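Local coordinates for protein putative modulator of DNA gyrase (Bacteroides thetaiotaomicron, PDB 1VPB) that probably acts as a metallopeptidase of the PmbA/TldD (peptidase U62) family, at residues Gly75-Ile80 and Glu108-Ala113; Pro115-Lys120 and Val342-Ser347; Ile264-Gly269 and Ser277-Lys282; Gly305-Asp310 and Ile314-Arg319. All coordinates share one frame; numbering follows the deposited sequence.

Contact 1 of 4, residues Gly75-Ile80 and Glu108-Ala113; sequences GRYGSI and EARVLA
Stacking between Y77 and R110 carries this surface contact. The guanidinium of R110 lies nearly flat on one face of the phenol ring, with the two planes 15° apart and the centres 4.5 Å from each other. It is displaced toward the rim on the CD2-CE2 side, making an off-centre cation-pi pair; NE is its nearest atom, 3.6 Å from Y77 CD2. The aliphatic part of the arginine comes closer to the middle. R110 CD sits over the same face, 3.8 Å from the ring centroid and 16° off its normal, as a CH-pi contact. The chain reaches this place by bending at its second torsion, which folds the methylenes over the root of the tyrosine before the charged end runs out across the ring.

Y77 belongs to strand 76-82, an outermost strand of the chain's six-stranded antiparallel sheet, and meets a loop that follows helix 87-101. Along that edge S79 and I80 form a parallel beta ladder with a strand of the second subunit, carrying the sheet across the dimer interface.

Plain packing adds the rest. R110 CG approaches Y77 CB to 3.6 Å. Y77 CB points toward the loop, and with CG anti to the backbone N (chi1 173°) the ring presents a face to the arginine. At the start of the strand, G75 O comes only loosely toward E108 N, at 4.4 Å. Among aromatic neighbours, Y72 meets Y77 edge-to-face, while Y335 of helix 334-340 gives R110 a second cation-pi partner.

Contact 2 of 4, residues Pro115-Lys120 and Val342-Ser347; sequences PSRYYK and VDPTIS
The backbones at R117 and T345 remain well separated, their CA atoms 9.6 Å apart, and the arginine side chain spans the gap from a short 3-10 turn. Its guanidinium is laid against the ring of P344: CG of the proline stands over one face, 3.4 Å from R117 NH1, and P344 CB lies 3.5 Å from both NH1 and NH2. A bend at the third torsion, chi3 64°, turns the flat group onto the proline. At the guanidinium edge, NH2 approaches T345 O to 3.1 Å. One water also lies there, accepting from R117 NE at 2.9 Å and donating weakly to T345 O. A leucine in place of R117 would probably leave the water without its NE donor and P344 without the flat group laid on its ring. Within the loop, P115 O takes Y118 N and K120 NZ from opposite faces of its carbonyl plane, the lysine at 2.8 Å. The contact fastens the loop between helices 87-101 and 138-150 to the connection running from helix 334-340 to strand 352-354. T334, opening that helix, receives a weak bond from R117 NH1, and T345 touches R319 of strand 319-323.

Contact 3 of 4, residues Ile264-Gly269 and Ser277-Lys282; sequences ISALNG and SFLLNK
A266 is wedged against three consecutive residues, S277, F278 and L279, the tight, buried half of the contact. Its carbonyl takes a short bond from the serine hydroxyl, S277 OG to A266 O 2.6 Å, lying in the carbonyl plane on a lone pair. The methyl does the rest: A266 CB sits over one face of the F278 ring, 4.1 Å from its centroid, as a CH-pi contact offset toward the rim, and also reaches L279 CG at 3.8 Å. Beside it L267 and L279 pack by their branches, CD2 of the first 3.6 Å from CD1 of the second. L416 and I417 of helix 416-421 also touch the F278 ring.

The two type I turns, S265 to N268 and S277 to L280, are thus locked together at their near sides, joining the end of helix 256-265 to the loop after helix 269-273 in the C-terminal domain. The far side is looser. Beyond L279 a type II turn, anchored by Y330 OH through L279 O and K282 N, leads to exposed N281, and S265 lies exposed on the other turn.

S277 OG is employed twice, also accepting from L279 N at 3.1 Å in an ST turn. Its position opposite the backbone N, chi1 166°, lets one hydroxyl both fix its own turn and satisfy a buried carbonyl of the other, among otherwise apolar side chains.

Contact 4 of 4, residues Gly305-Asp310 and Ile314-Arg319; sequences GARYFD and IATERR. With EDO (1,2-ethanediol), chain B.
F309 and A315 face each other as a single antiparallel bridge, a non-hydrogen-bonded pair with CA atoms 4.5 Å apart. The backbone bonds flank it: T316 N donates to Y308 O at 3.0 Å, from well above the carbonyl plane, and D310 N donates to I314 O at 3.1 Å, within that plane. Two CA-H...O contacts fill the middle, F309 CA to I314 O and A315 CA to Y308 O. A water then donates to both Y308 O and T316 O, clamping one margin.

Side chains supply two further bonds. T316 OG1 gives its proton to R307 O at 2.6 Å and also bonds to H299 NE2; its methyl CG2 comes across R307 CG, 4.1 Å away. D310 OD1 accepts from I314 N at 3.1 Å, met from above the carboxylate plane, and from E312 N, which makes an Asx turn, while OD2 bonds to S347 OG. An alanine in place of D310 would probably leave the I314 and E312 amides without their acceptor and S347 OG without its mate, letting the turn slacken.

At the far end an ethanediol, probably from the crystallisation liquor, accepts from G305 N and donates to A306 O at 2.7 Å.

With one carboxylate gripping both the turn and a neighbouring loop, the polar groups here close a short loop around a single antiparallel bridge, in which side-chain bonds from T316 and D310 add to the two backbone bonds.

How the contacts relate
Contacts 2 and 4 are the closest pair, their centres about 10 Å apart and joined by bonds: the S347 OG to D310 OD2 link measures 2.8 Å, and R117 O lies 2.9 Å from A315 N. Contact 1 adjoins both through A113, whose CB is 3.4 Å from I314 CD1 and whose carbonyl lies near Y118 OH. Contacts 1, 2 and 4 thus form a continuous patch between the edge of the six-stranded sheet and the C-terminal region. Contact 3 lies further off, about 19 Å from contact 2 centre to centre, and touches it where N268 OD1 comes within 4.2 Å of S347 O. The ethanediol belongs to contact 4, and none of the four contacts includes a bound metal.

Contact 1 of 4, residues Gly75-Ile80 and Glu108-Ala113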
loop_
_atom_site.group_PDB
_atom_site.type_symbol
_atom_site.label_atom_id
_atom_site.label_comp_id
_atom_site.label_asym_id
_atom_site.label_seq_id
_atom_site.Cartn_x
_atom_site.Cartn_y
_atom_site.Cartn_z
ATOM N N GLY A 75 32.070 -6.449 -5.308
ATOM C CA GLY A 75 31.357 -7.655 -5.004
ATOM C C GLY A 75 30.016 -7.426 -4.313
ATOM O O GLY A 75 29.218 -8.339 -4.198
ATOM N N ARG A 76 29.808 -6.219 -3.822
ATOM C CA ARG A 76 28.582 -5.812 -3.162
ATOM C C ARG A 76 27.602 -5.269 -4.215
ATOM O O ARG A 76 27.985 -4.802 -5.292
ATOM C CB ARG A 76 28.846 -4.765 -2.100
ATOM C CG ARG A 76 29.539 -5.299 -0.894
ATOM C CD ARG A 76 31.047 -5.544 -1.072
ATOM N NE ARG A 76 31.699 -5.706 0.189
ATOM C CZ ARG A 76 33.039 -5.808 0.390
ATOM N NH1 ARG A 76 33.845 -5.758 -0.652
ATOM N NH2 ARG A 76 33.537 -5.832 1.619
ATOM N N TYR A 77 26.341 -5.150 -3.800
ATOM C CA TYR A 77 25.269 -4.681 -4.701
ATOM C C TYR A 77 24.302 -3.800 -3.914
ATOM O O TYR A 77 23.809 -4.216 -2.861
ATOM C CB TYR A 77 24.534 -5.917 -5.210
ATOM C CG TYR A 77 23.285 -5.607 -6.021
ATOM C CD1 TYR A 77 23.370 -5.283 -7.341
ATOM C CD2 TYR A 77 22.038 -5.625 -5.404
ATOM C CE1 TYR A 77 22.210 -4.990 -8.084
ATOM C CE2 TYR A 77 20.875 -5.347 -6.142
ATOM C CZ TYR A 77 20.991 -5.020 -7.447
ATOM O OH TYR A 77 19.826 -4.743 -8.212
ATOM N N GLY A 78 24.105 -2.581 -4.413
ATOM C CA GLY A 78 23.324 -1.526 -3.751
ATOM C C GLY A 78 22.406 -0.847 -4.736
ATOM O O GLY A 78 22.705 -0.726 -5.890
ATOM N N SER A 79 21.308 -0.304 -4.209
ATOM C CA SER A 79 20.335 0.430 -5.007
ATOM C C SER A 79 20.075 1.824 -4.495
ATOM O O SER A 79 19.862 2.024 -3.272
ATOM C CB SER A 79 19.003 -0.369 -4.985
ATOM O OG SER A 79 19.206 -1.704 -5.420
ATOM N N ILE A 80 20.175 2.819 -5.372
ATOM C CA ILE A 80 19.878 4.170 -5.003
ATOM C C ILE A 80 18.925 4.822 -6.029
ATOM O O ILE A 80 18.863 4.426 -7.200
ATOM C CB ILE A 80 21.111 5.023 -4.870
ATOM C CG1 ILE A 80 21.838 5.258 -6.190
ATOM C CG2 ILE A 80 22.145 4.372 -3.863
ATOM C CD1 ILE A 80 23.135 6.007 -6.063
ATOM N N GLU A 108 28.340 -12.622 -4.479
ATOM C CA GLU A 108 29.023 -12.897 -5.735
ATOM C C GLU A 108 28.089 -13.358 -6.826
ATOM O O GLU A 108 28.477 -13.474 -8.012
ATOM C CB GLU A 108 30.108 -13.924 -5.503
ATOM C CG GLU A 108 31.272 -13.339 -4.707
ATOM C CD GLU A 108 32.463 -14.269 -4.624
ATOM O OE1 GLU A 108 33.103 -14.527 -5.660
ATOM O OE2 GLU A 108 32.728 -14.753 -3.519
ATOM N N ALA A 109 26.882 -13.645 -6.420
ATOM C CA ALA A 109 25.841 -14.008 -7.423
ATOM C C ALA A 109 25.230 -12.784 -8.102
ATOM O O ALA A 109 24.524 -12.970 -9.135
ATOM C CB ALA A 109 24.786 -14.854 -6.800
ATOM N N ARG A 110 25.455 -11.561 -7.574
ATOM C CA ARG A 110 24.971 -10.331 -8.186
ATOM C C ARG A 110 25.952 -9.988 -9.285
ATOM O O ARG A 110 26.992 -9.360 -9.091
ATOM C CB ARG A 110 24.830 -9.150 -7.155
ATOM C CG ARG A 110 23.718 -9.314 -6.177
ATOM C CD ARG A 110 22.368 -9.059 -6.772
ATOM N NE ARG A 110 21.352 -9.166 -5.768
ATOM C CZ ARG A 110 20.054 -9.239 -6.032
ATOM N NH1 ARG A 110 19.603 -9.227 -7.268
ATOM N NH2 ARG A 110 19.215 -9.355 -5.033
ATOM N N VAL A 111 25.605 -10.434 -10.504
ATOM C CA VAL A 111 26.387 -10.202 -11.684
ATOM C C VAL A 111 25.499 -9.658 -12.800
ATOM O O VAL A 111 24.298 -9.738 -12.739
ATOM C CB VAL A 111 27.089 -11.493 -12.171
ATOM C CG1 VAL A 111 28.082 -11.988 -11.128
ATOM C CG2 VAL A 111 26.061 -12.528 -12.554
ATOM N N LEU A 112 26.130 -9.041 -13.779
ATOM C CA LEU A 112 25.387 -8.590 -14.964
ATOM C C LEU A 112 25.128 -9.816 -15.822
ATOM O O LEU A 112 25.844 -10.820 -15.775
ATOM C CB LEU A 112 26.190 -7.549 -15.740
ATOM C CG LEU A 112 26.424 -6.155 -15.084
ATOM C CD1 LEU A 112 27.004 -5.156 -16.057
ATOM C CD2 LEU A 112 25.203 -5.634 -14.532
ATOM N N ALA A 113 24.043 -9.732 -16.569
ATOM C CA ALA A 113 23.742 -10.785 -17.555
ATOM C C ALA A 113 24.826 -10.851 -18.640
ATOM O O ALA A 113 25.509 -9.877 -18.925
ATOM C CB ALA A 113 22.392 -10.484 -18.209
#

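Contact 2 of 4, residues Pro115-Lys120 and Val342-Ser347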
loop_
_atom_site.group_PDB
_atom_site.type_symbol
_atom_site.label_atom_id
_atom_site.label_comp_id
_atom_site.label_asym_id
_atom_site.label_seq_id
_atom_site.Cartn_x
_atom_site.Cartn_y
_atom_site.Cartn_z
ATOM N N PRO A 115 25.924 -10.369 -22.111
ATOM C CA PRO A 115 25.343 -9.402 -23.063
ATOM C C PRO A 115 24.865 -9.990 -24.376
ATOM O O PRO A 115 24.077 -9.318 -25.052
ATOM C CB PRO A 115 26.457 -8.376 -23.251
ATOM C CG PRO A 115 27.635 -9.153 -22.961
ATOM C CD PRO A 115 27.352 -10.126 -21.947
ATOM N N SER A 116 25.199 -11.245 -24.616
ATOM C CA SER A 116 24.695 -11.967 -25.810
ATOM C C SER A 116 23.164 -12.178 -25.668
ATOM O O SER A 116 22.448 -12.322 -26.689
ATOM C CB SER A 116 25.421 -13.276 -25.982
ATOM O OG SER A 116 24.997 -14.209 -25.061
ATOM N N ARG A 117 22.666 -12.126 -24.414
ATOM C CA ARG A 117 21.236 -12.249 -24.128
ATOM C C ARG A 117 20.411 -10.981 -24.231
ATOM O O ARG A 117 19.194 -11.049 -24.121
ATOM C CB ARG A 117 21.040 -12.797 -22.710
ATOM C CG ARG A 117 21.689 -14.106 -22.468
ATOM C CD ARG A 117 21.553 -14.559 -21.025
ATOM N NE ARG A 117 20.157 -14.779 -20.714
ATOM C CZ ARG A 117 19.552 -14.404 -19.555
ATOM N NH1 ARG A 117 20.215 -13.885 -18.502
ATOM N NH2 ARG A 117 18.288 -14.648 -19.443
ATOM N N TYR A 118 21.035 -9.810 -24.373
ATOM C CA TYR A 118 20.311 -8.585 -24.404
ATOM C C TYR A 118 19.483 -8.382 -25.674
ATOM O O TYR A 118 19.856 -8.900 -26.730
ATOM C CB TYR A 118 21.285 -7.439 -24.333
ATOM C CG TYR A 118 21.998 -7.254 -22.993
ATOM C CD1 TYR A 118 21.366 -7.576 -21.804
ATOM C CD2 TYR A 118 23.289 -6.719 -22.945
ATOM C CE1 TYR A 118 22.008 -7.331 -20.571
ATOM C CE2 TYR A 118 23.896 -6.440 -21.738
ATOM C CZ TYR A 118 23.262 -6.740 -20.574
ATOM O OH TYR A 118 23.868 -6.522 -19.281
ATOM N N TYR A 119 18.404 -7.651 -25.537
ATOM C CA TYR A 119 17.710 -7.130 -26.724
ATOM C C TYR A 119 18.682 -6.331 -27.572
ATOM O O TYR A 119 19.324 -5.386 -27.148
ATOM C CB TYR A 119 16.511 -6.329 -26.347
ATOM C CG TYR A 119 15.776 -5.724 -27.534
ATOM C CD1 TYR A 119 15.245 -6.543 -28.515
ATOM C CD2 TYR A 119 15.537 -4.382 -27.612
ATOM C CE1 TYR A 119 14.545 -5.963 -29.566
ATOM C CE2 TYR A 119 14.827 -3.829 -28.661
ATOM C CZ TYR A 119 14.348 -4.674 -29.634
ATOM O OH TYR A 119 13.667 -4.142 -30.730
ATOM N N LYS A 120 18.637 -6.632 -28.858
ATOM C CA LYS A 120 19.624 -6.102 -29.882
ATOM C C LYS A 120 18.941 -5.163 -30.865
ATOM O O LYS A 120 19.589 -4.717 -31.808
ATOM C CB LYS A 120 20.306 -7.264 -30.595
ATOM C CG LYS A 120 21.089 -8.261 -29.707
ATOM C CD LYS A 120 22.237 -7.577 -28.996
ATOM C CE LYS A 120 22.974 -8.587 -28.110
ATOM N NZ LYS A 120 24.105 -7.784 -27.345
ATOM N N VAL A 342 21.452 -22.900 -12.572
ATOM C CA VAL A 342 20.632 -23.291 -13.714
ATOM C C VAL A 342 20.654 -22.137 -14.711
ATOM O O VAL A 342 21.228 -21.082 -14.435
ATOM C CB VAL A 342 19.208 -23.585 -13.328
ATOM C CG1 VAL A 342 19.100 -24.720 -12.301
ATOM C CG2 VAL A 342 18.535 -22.320 -12.772
ATOM N N ASP A 343 20.069 -22.365 -15.881
ATOM C CA ASP A 343 20.052 -21.346 -16.914
ATOM C C ASP A 343 18.946 -20.334 -16.635
ATOM O O ASP A 343 17.815 -20.712 -16.285
ATOM C CB ASP A 343 19.737 -21.953 -18.263
ATOM C CG ASP A 343 20.839 -22.855 -18.788
ATOM O OD1 ASP A 343 22.014 -22.649 -18.439
ATOM O OD2 ASP A 343 20.579 -23.783 -19.582
ATOM N N PRO A 344 19.261 -19.056 -16.818
ATOM C CA PRO A 344 18.274 -18.011 -16.680
ATOM C C PRO A 344 17.352 -18.028 -17.895
ATOM O O PRO A 344 17.751 -18.471 -18.981
ATOM C CB PRO A 344 19.117 -16.712 -16.679
ATOM C CG PRO A 344 20.357 -17.080 -17.418
ATOM C CD PRO A 344 20.573 -18.529 -17.226
ATOM N N THR A 345 16.151 -17.492 -17.714
ATOM C CA THR A 345 15.166 -17.329 -18.773
ATOM C C THR A 345 14.783 -15.878 -19.013
ATOM O O THR A 345 15.320 -15.207 -19.912
ATOM C CB THR A 345 13.927 -18.285 -18.532
ATOM O OG1 THR A 345 13.308 -18.046 -17.236
ATOM C CG2 THR A 345 14.352 -19.689 -18.515
ATOM N N ILE A 346 13.882 -15.370 -18.192
ATOM C CA ILE A 346 13.518 -13.992 -18.160
ATOM C C ILE A 346 12.969 -13.786 -16.751
ATOM O O ILE A 346 12.464 -14.721 -16.154
ATOM C CB ILE A 346 12.466 -13.645 -19.269
ATOM C CG1 ILE A 346 12.284 -12.109 -19.453
ATOM C CG2 ILE A 346 11.150 -14.311 -19.002
ATOM C CD1 ILE A 346 13.349 -11.462 -20.232
ATOM N N SER A 347 13.025 -12.565 -16.268
ATOM C CA SER A 347 12.654 -12.266 -14.865
ATOM C C SER A 347 11.175 -12.433 -14.568
ATOM O O SER A 347 10.745 -12.689 -13.428
ATOM C CB SER A 347 13.106 -10.871 -14.508
ATOM O OG SER A 347 12.429 -9.932 -15.287
HETATM O O HOH W 1 17.754 -15.390 -22.232
#

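Contact 3 of 4, residues Ile264-Gly269 and Ser277-Lys282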
loop_
_atom_site.group_PDB
_atom_site.type_symbol
_atom_site.label_atom_id
_atom_site.label_comp_id
_atom_site.label_asym_id
_atom_site.label_seq_id
_atom_site.Cartn_x
_atom_site.Cartn_y
_atom_site.Cartn_z
ATOM N N ILE A 264 1.453 -18.690 -11.324
ATOM C CA ILE A 264 2.516 -17.903 -11.951
ATOM C C ILE A 264 3.544 -17.455 -10.905
ATOM O O ILE A 264 4.727 -17.476 -11.172
ATOM C CB ILE A 264 1.911 -16.706 -12.651
ATOM C CG1 ILE A 264 0.908 -17.209 -13.714
ATOM C CG2 ILE A 264 2.977 -15.808 -13.282
ATOM C CD1 ILE A 264 1.435 -18.137 -14.693
ATOM N N SER A 265 3.093 -17.127 -9.707
ATOM C CA SER A 265 4.025 -16.765 -8.621
ATOM C C SER A 265 4.984 -17.902 -8.313
ATOM O O SER A 265 6.172 -17.685 -8.064
ATOM C CB SER A 265 3.255 -16.367 -7.371
ATOM O OG SER A 265 2.479 -15.203 -7.565
ATOM N N ALA A 266 4.482 -19.131 -8.374
ATOM C CA ALA A 266 5.255 -20.316 -8.092
ATOM C C ALA A 266 6.341 -20.582 -9.117
ATOM O O ALA A 266 7.232 -21.391 -8.918
ATOM C CB ALA A 266 4.344 -21.513 -7.947
ATOM N N LEU A 267 6.237 -19.944 -10.284
ATOM C CA LEU A 267 7.241 -20.082 -11.280
ATOM C C LEU A 267 8.393 -19.099 -11.148
ATOM O O LEU A 267 9.324 -19.107 -11.952
ATOM C CB LEU A 267 6.570 -19.923 -12.648
ATOM C CG LEU A 267 5.462 -20.919 -12.991
ATOM C CD1 LEU A 267 4.963 -20.550 -14.413
ATOM C CD2 LEU A 267 5.993 -22.286 -12.931
ATOM N N ASN A 268 8.303 -18.229 -10.179
ATOM C CA ASN A 268 9.347 -17.209 -10.011
ATOM C C ASN A 268 10.630 -17.816 -9.456
ATOM O O ASN A 268 10.601 -18.567 -8.462
ATOM C CB ASN A 268 8.883 -16.143 -9.063
ATOM C CG ASN A 268 7.945 -15.149 -9.702
ATOM O OD1 ASN A 268 8.102 -14.802 -10.906
ATOM N ND2 ASN A 268 6.971 -14.633 -8.902
ATOM N N GLY A 269 11.741 -17.396 -10.020
ATOM C CA GLY A 269 13.060 -17.936 -9.667
ATOM C C GLY A 269 13.339 -17.749 -8.181
ATOM O O GLY A 269 13.951 -18.640 -7.545
ATOM N N SER A 277 7.925 -22.889 -3.293
ATOM C CA SER A 277 7.130 -23.003 -4.503
ATOM C C SER A 277 6.620 -24.381 -4.658
ATOM O O SER A 277 7.382 -25.353 -4.708
ATOM C CB SER A 277 7.934 -22.607 -5.741
ATOM O OG SER A 277 7.225 -23.056 -6.905
ATOM N N PHE A 278 5.304 -24.509 -4.741
ATOM C CA PHE A 278 4.701 -25.830 -4.943
ATOM C C PHE A 278 4.895 -26.388 -6.356
ATOM O O PHE A 278 4.467 -27.523 -6.650
ATOM C CB PHE A 278 3.212 -25.805 -4.588
ATOM C CG PHE A 278 2.360 -24.871 -5.435
ATOM C CD1 PHE A 278 2.162 -23.548 -5.060
ATOM C CD2 PHE A 278 1.701 -25.332 -6.598
ATOM C CE1 PHE A 278 1.354 -22.673 -5.815
ATOM C CE2 PHE A 278 0.922 -24.434 -7.374
ATOM C CZ PHE A 278 0.738 -23.138 -6.979
ATOM N N LEU A 279 5.481 -25.567 -7.235
ATOM C CA LEU A 279 5.872 -26.019 -8.561
ATOM C C LEU A 279 7.363 -26.350 -8.711
ATOM O O LEU A 279 7.825 -26.674 -9.787
ATOM C CB LEU A 279 5.440 -24.982 -9.603
ATOM C CG LEU A 279 3.898 -24.829 -9.651
ATOM C CD1 LEU A 279 3.539 -23.877 -10.788
ATOM C CD2 LEU A 279 3.248 -26.133 -9.863
ATOM N N LEU A 280 8.096 -26.367 -7.597
ATOM C CA LEU A 280 9.497 -26.746 -7.639
ATOM C C LEU A 280 9.518 -28.188 -8.096
ATOM O O LEU A 280 8.652 -28.983 -7.685
ATOM C CB LEU A 280 10.085 -26.642 -6.236
ATOM C CG LEU A 280 11.566 -26.963 -6.073
ATOM C CD1 LEU A 280 12.436 -25.885 -6.683
ATOM C CD2 LEU A 280 11.822 -27.138 -4.564
ATOM N N ASN A 281 10.477 -28.524 -8.953
ATOM C CA ASN A 281 10.651 -29.900 -9.460
ATOM C C ASN A 281 9.503 -30.424 -10.329
ATOM O O ASN A 281 9.300 -31.623 -10.447
ATOM C CB ASN A 281 10.889 -30.909 -8.313
ATOM C CG ASN A 281 12.151 -30.618 -7.524
ATOM O OD1 ASN A 281 13.136 -30.049 -8.046
ATOM N ND2 ASN A 281 12.127 -30.990 -6.244
ATOM N N LYS A 282 8.721 -29.528 -10.901
ATOM C CA LYS A 282 7.617 -29.948 -11.776
ATOM C C LYS A 282 7.880 -29.599 -13.242
ATOM O O LYS A 282 7.018 -29.849 -14.095
ATOM C CB LYS A 282 6.346 -29.274 -11.337
ATOM C CG LYS A 282 5.904 -29.510 -9.887
ATOM C CD LYS A 282 5.720 -30.905 -9.514
ATOM C CE LYS A 282 5.201 -30.953 -8.074
ATOM N NZ LYS A 282 5.617 -32.207 -7.425
#

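Contact 4 of 4, residues Gly305-Asp310 and Ile314-Arg319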
loop_
_atom_site.group_PDB
_atom_site.type_symbol
_atom_site.label_atom_id
_atom_site.label_comp_id
_atom_site.label_asym_id
_atom_site.label_seq_id
_atom_site.Cartn_x
_atom_site.Cartn_y
_atom_site.Cartn_z
ATOM N N GLY A 305 1.297 -4.764 -21.601
ATOM C CA GLY A 305 2.253 -5.779 -21.179
ATOM C C GLY A 305 3.404 -6.031 -22.123
ATOM O O GLY A 305 4.431 -6.636 -21.775
ATOM N N ALA A 306 3.246 -5.618 -23.382
ATOM C CA ALA A 306 4.246 -5.957 -24.379
ATOM C C ALA A 306 5.580 -5.245 -24.110
ATOM O O ALA A 306 5.606 -4.095 -23.658
ATOM C CB ALA A 306 3.733 -5.607 -25.767
ATOM N N ARG A 307 6.658 -5.940 -24.377
ATOM C CA ARG A 307 8.012 -5.396 -24.188
ATOM C C ARG A 307 9.069 -6.266 -24.829
ATOM O O ARG A 307 8.912 -7.485 -24.928
ATOM C CB ARG A 307 8.306 -5.223 -22.685
ATOM C CG ARG A 307 8.252 -6.480 -21.914
ATOM C CD ARG A 307 8.610 -6.299 -20.438
ATOM N NE ARG A 307 8.486 -7.581 -19.727
ATOM C CZ ARG A 307 8.956 -7.811 -18.508
ATOM N NH1 ARG A 307 9.578 -6.862 -17.804
ATOM N NH2 ARG A 307 8.757 -8.982 -17.972
ATOM N N TYR A 308 10.128 -5.610 -25.328
ATOM C CA TYR A 308 11.230 -6.353 -25.928
ATOM C C TYR A 308 12.364 -6.760 -24.969
ATOM O O TYR A 308 13.202 -7.540 -25.331
ATOM C CB TYR A 308 11.822 -5.549 -27.080
ATOM C CG TYR A 308 10.931 -5.559 -28.330
ATOM C CD1 TYR A 308 10.404 -6.749 -28.783
ATOM C CD2 TYR A 308 10.598 -4.374 -28.991
ATOM C CE1 TYR A 308 9.589 -6.769 -29.913
ATOM C CE2 TYR A 308 9.769 -4.384 -30.145
ATOM C CZ TYR A 308 9.284 -5.617 -30.590
ATOM O OH TYR A 308 8.455 -5.663 -31.726
ATOM N N PHE A 309 12.342 -6.198 -23.765
ATOM C CA PHE A 309 13.347 -6.571 -22.770
ATOM C C PHE A 309 12.782 -6.389 -21.369
ATOM O O PHE A 309 11.879 -5.593 -21.160
ATOM C CB PHE A 309 14.653 -5.773 -22.942
ATOM C CG PHE A 309 14.466 -4.314 -23.098
ATOM C CD1 PHE A 309 14.286 -3.740 -24.376
ATOM C CD2 PHE A 309 14.518 -3.474 -21.994
ATOM C CE1 PHE A 309 14.142 -2.403 -24.520
ATOM C CE2 PHE A 309 14.385 -2.115 -22.155
ATOM C CZ PHE A 309 14.150 -1.598 -23.437
ATOM N N ASP A 310 13.372 -7.103 -20.411
ATOM C CA ASP A 310 13.023 -6.861 -19.019
ATOM C C ASP A 310 13.949 -5.846 -18.405
ATOM O O ASP A 310 14.794 -5.231 -19.087
ATOM C CB ASP A 310 12.978 -8.166 -18.242
ATOM C CG ASP A 310 14.350 -8.773 -17.945
ATOM O OD1 ASP A 310 15.435 -8.222 -18.332
ATOM O OD2 ASP A 310 14.390 -9.832 -17.247
ATOM N N ILE A 314 17.410 -8.225 -20.748
ATOM C CA ILE A 314 17.337 -9.534 -21.355
ATOM C C ILE A 314 16.262 -9.443 -22.434
ATOM O O ILE A 314 15.180 -8.978 -22.158
ATOM C CB ILE A 314 16.986 -10.633 -20.368
ATOM C CG1 ILE A 314 18.053 -10.747 -19.262
ATOM C CG2 ILE A 314 16.880 -11.969 -21.052
ATOM C CD1 ILE A 314 19.373 -10.696 -19.757
ATOM N N ALA A 315 16.556 -9.939 -23.613
ATOM C CA ALA A 315 15.544 -9.976 -24.681
ATOM C C ALA A 315 14.377 -10.912 -24.287
ATOM O O ALA A 315 14.589 -12.103 -23.951
ATOM C CB ALA A 315 16.180 -10.479 -25.955
ATOM N N THR A 316 13.154 -10.415 -24.347
ATOM C CA THR A 316 11.963 -11.255 -24.198
ATOM C C THR A 316 11.810 -12.178 -25.392
ATOM O O THR A 316 12.245 -11.854 -26.491
ATOM C CB THR A 316 10.718 -10.420 -24.013
ATOM O OG1 THR A 316 10.641 -9.449 -25.065
ATOM C CG2 THR A 316 10.807 -9.576 -22.671
ATOM N N GLU A 317 11.173 -13.301 -25.171
ATOM C CA GLU A 317 10.922 -14.299 -26.195
ATOM C C GLU A 317 9.548 -14.858 -25.900
ATOM O O GLU A 317 9.147 -15.035 -24.747
ATOM C CB GLU A 317 11.894 -15.486 -26.026
ATOM C CG GLU A 317 13.340 -15.114 -26.166
ATOM C CD GLU A 317 14.233 -16.332 -25.949
ATOM O OE1 GLU A 317 13.792 -17.493 -26.122
ATOM O OE2 GLU A 317 15.367 -16.120 -25.551
ATOM N N ARG A 318 8.847 -15.252 -26.969
ATOM C CA ARG A 318 7.697 -16.134 -26.799
ATOM C C ARG A 318 8.069 -17.416 -26.134
ATOM O O ARG A 318 9.078 -18.031 -26.498
ATOM C CB ARG A 318 7.092 -16.444 -28.166
ATOM C CG ARG A 318 6.468 -15.279 -28.817
ATOM C CD ARG A 318 5.499 -15.629 -30.048
ATOM N NE ARG A 318 4.788 -16.881 -29.762
ATOM C CZ ARG A 318 3.525 -17.165 -30.004
ATOM N NH1 ARG A 318 2.700 -16.286 -30.575
ATOM N NH2 ARG A 318 3.065 -18.355 -29.631
ATOM N N ARG A 319 7.277 -17.844 -25.146
ATOM C CA ARG A 319 7.507 -19.112 -24.484
ATOM C C ARG A 319 6.187 -19.828 -24.192
ATOM O O ARG A 319 5.184 -19.212 -23.867
ATOM C CB ARG A 319 8.181 -18.915 -23.122
ATOM C CG ARG A 319 9.693 -18.664 -23.201
ATOM C CD ARG A 319 10.399 -18.679 -21.854
ATOM N NE ARG A 319 11.837 -18.511 -21.998
ATOM C CZ ARG A 319 12.467 -17.339 -22.110
ATOM N NH1 ARG A 319 11.795 -16.199 -22.090
ATOM N NH2 ARG A 319 13.781 -17.314 -22.246
HETATM C C1 EDO B . 2.517 -1.369 -22.290
HETATM O O1 EDO B . 1.593 -1.727 -21.283
HETATM C C2 EDO B . 3.921 -1.585 -21.789
HETATM O O2 EDO B . 4.224 -2.967 -21.591
HETATM O O HOH W 2 12.990 -9.242 -27.552
#